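Local coordinates for N5-Carboxyaminoimidazole ribonucleotide synthetase (Staphylococcus aureus subsp. aureus, PDB 3ORQ), which catalyses the ATP-dependent joining of 5-aminoimidazole ribonucleotide and bicarbonate to give N5-carboxyaminoimidazole ribonucleotide in purine biosynthesis, at residues Gln32-Lys37 and Thr293-Val298. Sequence-based numbering, arbitrary orientation. Where two conformers were deposited one is given.
Sequences QKMGYK and THILAV
Met-34, a selenomethionine in this crystal, and Tyr-36 reach out from where helix 22-33 gives way to a turn and pack on Ile-295 of helix 290-298; the contact between the segments is wholly apolar. Just before them, Lys-33 forms a salt bridge with Asp-292, tying the two helices together beside the apolar contact. Met-34 has two conformers; in the one described here its unbranched chain, extended beyond CG (chi2 172°), spans the gap between backbones whose nearest CA atoms, those of Met-34 and Ile-295, are 8.8 Å apart. In this conformer SE lies 3.9 Å from Ile-295 CG2 and, more loosely, 4.3 Å from Leu-296 CD2, contacts the other may not share; Leu-338 of the second subunit also packs on this side chain. Gly-35 ends the helix in a Schellman motif, its N bonded to Gln-32 O at 2.9 Å; at its positive phi of 88° a CB would press against Met-34 O, and glycine has none. The Tyr-36 ring then approaches Ile-295 obliquely, CD2 4.0 Å from CG2. That methyl, anti to the Ile-295 backbone N, sits over the cleft between SE and the ring and touches both. Tyrosine suits the place because its ring carbons pack on Ile-295 while its OH hydrogen-bonds to Leu-9 O. This is the helix-to-strand turn of a beta-alpha-beta crossover (14-18, 22-33, 37-42) in the Rossmann-like preATP-grasp domain, packed against helix 290-298, which comes after strands 252-261 and 266-272.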
ATOM      1  N   GLN A  32      -9.278   0.289   2.410  1.00  2.00           N
ATOM      2  CA  GLN A  32      -9.780   1.090   1.259  1.00  2.00           C
ATOM      3  C   GLN A  32      -9.306   0.528  -0.083  1.00  2.00           C
ATOM      4  O   GLN A  32     -10.078   0.403  -1.040  1.00  2.00           O
ATOM      5  CB  GLN A  32      -9.410   2.562   1.428  1.00  2.00           C
ATOM      6  CG  GLN A  32     -10.361   3.269   2.428  1.00  2.00           C
ATOM      7  CD  GLN A  32     -10.526   4.692   2.093  1.00  2.30           C
ATOM      8  OE1 GLN A  32     -10.854   5.030   0.942  1.00  4.71           O
ATOM      9  NE2 GLN A  32     -10.284   5.575   3.066  1.00  2.00           N
ATOM     10  N   LYS A  33      -8.037   0.136  -0.160  1.00  2.00           N
ATOM     11  CA  LYS A  33      -7.543  -0.616  -1.309  1.00  2.00           C
ATOM     12  C   LYS A  33      -8.460  -1.832  -1.715  1.00  2.00           C
ATOM     13  O   LYS A  33      -8.713  -2.030  -2.880  1.00  2.00           O
ATOM     14  CB  LYS A  33      -6.148  -1.160  -1.001  1.00  2.00           C
ATOM     15  CG  LYS A  33      -5.646  -2.162  -2.058  1.00  2.00           C
ATOM     16  CD  LYS A  33      -4.280  -2.640  -1.668  1.00  5.52           C
ATOM     17  CE  LYS A  33      -4.329  -3.476  -0.379  1.00  9.88           C
ATOM     18  NZ  LYS A  33      -2.992  -4.040  -0.073  1.00  7.95           N
HETATM   19  N   MSE A  34      -8.897  -2.629  -0.743  0.51  2.00           N
HETATM   20  CA  MSE A  34      -9.781  -3.786  -0.985  0.51  2.00           C
HETATM   21  C   MSE A  34     -11.247  -3.409  -1.200  0.51  2.00           C
HETATM   22  O   MSE A  34     -12.084  -4.284  -1.444  0.51  2.33           O
HETATM   23  CB  MSE A  34      -9.693  -4.789   0.181  0.51  2.00           C
HETATM   24  CG  MSE A  34      -8.416  -5.601   0.181  0.51  2.00           C
HETATM   25 SE   MSE A  34      -8.176  -6.705   1.785  0.51 19.14          SE
HETATM   26  CE  MSE A  34      -6.264  -7.017   1.471  0.51  2.00           C
ATOM     27  N   GLY A  35     -11.570  -2.129  -1.076  1.00  2.00           N
ATOM     28  CA  GLY A  35     -12.950  -1.681  -1.349  1.00  2.00           C
ATOM     29  C   GLY A  35     -13.921  -1.731  -0.163  1.00  2.33           C
ATOM     30  O   GLY A  35     -15.128  -1.763  -0.375  1.00  2.03           O
ATOM     31  N   TYR A  36     -13.392  -1.736   1.064  1.00  2.00           N
ATOM     32  CA  TYR A  36     -14.193  -1.550   2.280  1.00  2.00           C
ATOM     33  C   TYR A  36     -14.192  -0.065   2.685  1.00  2.00           C
ATOM     34  O   TYR A  36     -13.214   0.660   2.456  1.00  2.34           O
ATOM     35  CB  TYR A  36     -13.631  -2.400   3.438  1.00  2.00           C
ATOM     36  CG  TYR A  36     -13.771  -3.870   3.149  1.00  2.00           C
ATOM     37  CD1 TYR A  36     -14.976  -4.508   3.356  1.00  2.00           C
ATOM     38  CD2 TYR A  36     -12.720  -4.603   2.614  1.00  2.00           C
ATOM     39  CE1 TYR A  36     -15.143  -5.839   3.058  1.00  2.00           C
ATOM     40  CE2 TYR A  36     -12.874  -5.958   2.305  1.00  2.00           C
ATOM     41  CZ  TYR A  36     -14.110  -6.554   2.509  1.00  2.00           C
ATOM     42  OH  TYR A  36     -14.312  -7.884   2.227  1.00  2.00           O
ATOM     43  N   LYS A  37     -15.288   0.386   3.268  1.00  2.00           N
ATOM     44  CA  LYS A  37     -15.336   1.725   3.787  1.00  3.04           C
ATOM     45  C   LYS A  37     -14.815   1.688   5.205  1.00  4.29           C
ATOM     46  O   LYS A  37     -14.838   0.643   5.857  1.00  2.00           O
ATOM     47  CB  LYS A  37     -16.757   2.273   3.741  1.00  3.23           C
ATOM     48  CG  LYS A  37     -17.348   2.247   2.344  1.00  7.19           C
ATOM     49  CD  LYS A  37     -18.833   2.604   2.450  1.00 17.14           C
ATOM     50  CE  LYS A  37     -19.513   2.584   1.082  1.00 21.98           C
ATOM     51  NZ  LYS A  37     -18.953   3.671   0.273  1.00 22.47           N
ATOM     52  N   THR A 293      -3.749  -9.156   5.777  1.00  2.00           N
ATOM     53  CA  THR A 293      -4.337 -10.341   6.395  1.00  2.00           C
ATOM     54  C   THR A 293      -5.276  -9.944   7.581  1.00  2.00           C
ATOM     55  O   THR A 293      -6.238 -10.606   7.858  1.00  2.38           O
ATOM     56  CB  THR A 293      -3.271 -11.336   6.854  1.00  2.00           C
ATOM     57  OG1 THR A 293      -2.363 -10.674   7.739  1.00  2.00           O
ATOM     58  CG2 THR A 293      -2.486 -11.867   5.671  1.00  2.00           C
ATOM     59  N   HIS A 294      -5.017  -8.835   8.246  1.00  2.00           N
ATOM     60  CA  HIS A 294      -5.905  -8.448   9.323  1.00  2.65           C
ATOM     61  C   HIS A 294      -7.304  -8.195   8.781  1.00  2.00           C
ATOM     62  O   HIS A 294      -8.301  -8.669   9.353  1.00  2.74           O
ATOM     63  CB  HIS A 294      -5.399  -7.190  10.039  1.00  2.00           C
ATOM     64  CG  HIS A 294      -6.168  -6.869  11.288  1.00  2.22           C
ATOM     65  ND1 HIS A 294      -5.942  -7.515  12.483  1.00  3.00           N
ATOM     66  CD2 HIS A 294      -7.161  -5.981  11.531  1.00  2.00           C
ATOM     67  CE1 HIS A 294      -6.734  -7.026  13.415  1.00  2.00           C
ATOM     68  NE2 HIS A 294      -7.504  -6.110  12.864  1.00  2.00           N
ATOM     69  N   ILE A 295      -7.384  -7.471   7.664  1.00  2.00           N
ATOM     70  CA  ILE A 295      -8.681  -7.151   7.035  1.00  2.00           C
ATOM     71  C   ILE A 295      -9.339  -8.406   6.472  1.00  2.00           C
ATOM     72  O   ILE A 295     -10.577  -8.591   6.569  1.00  2.00           O
ATOM     73  CB  ILE A 295      -8.483  -6.162   5.869  1.00  2.00           C
ATOM     74  CG1 ILE A 295      -7.788  -4.890   6.370  1.00  2.00           C
ATOM     75  CG2 ILE A 295      -9.862  -5.835   5.198  1.00  2.00           C
ATOM     76  CD1 ILE A 295      -8.460  -4.230   7.646  1.00  2.00           C
ATOM     77  N   LEU A 296      -8.532  -9.263   5.855  1.00  2.00           N
ATOM     78  CA  LEU A 296      -9.057 -10.509   5.303  1.00  2.00           C
ATOM     79  C   LEU A 296      -9.739 -11.307   6.413  1.00  2.00           C
ATOM     80  O   LEU A 296     -10.865 -11.773   6.241  1.00  2.00           O
ATOM     81  CB  LEU A 296      -7.935 -11.345   4.640  1.00  2.00           C
ATOM     82  CG  LEU A 296      -7.433 -10.900   3.263  1.00  2.00           C
ATOM     83  CD1 LEU A 296      -6.259 -11.772   2.903  1.00  2.00           C
ATOM     84  CD2 LEU A 296      -8.569 -10.944   2.170  1.00  2.00           C
ATOM     85  N   ALA A 297      -9.031 -11.431   7.528  1.00  2.00           N
ATOM     86  CA  ALA A 297      -9.471 -12.198   8.700  1.00  2.00           C
ATOM     87  C   ALA A 297     -10.770 -11.666   9.272  1.00  2.00           C
ATOM     88  O   ALA A 297     -11.782 -12.342   9.387  1.00  3.42           O
ATOM     89  CB  ALA A 297      -8.385 -12.136   9.760  1.00  2.00           C
ATOM     90  N   VAL A 298     -10.726 -10.396   9.588  1.00  2.34           N
ATOM     91  CA  VAL A 298     -11.803  -9.726  10.283  1.00  2.07           C
ATOM     92  C   VAL A 298     -13.061  -9.659   9.421  1.00  4.85           C
ATOM     93  O   VAL A 298     -14.189  -9.669   9.962  1.00  6.03           O
ATOM     94  CB  VAL A 298     -11.201  -8.370  10.734  1.00  4.84           C
ATOM     95  CG1 VAL A 298     -11.914  -7.135  10.223  1.00  2.00           C
ATOM     96  CG2 VAL A 298     -10.792  -8.425  12.185  1.00  2.00           C
TER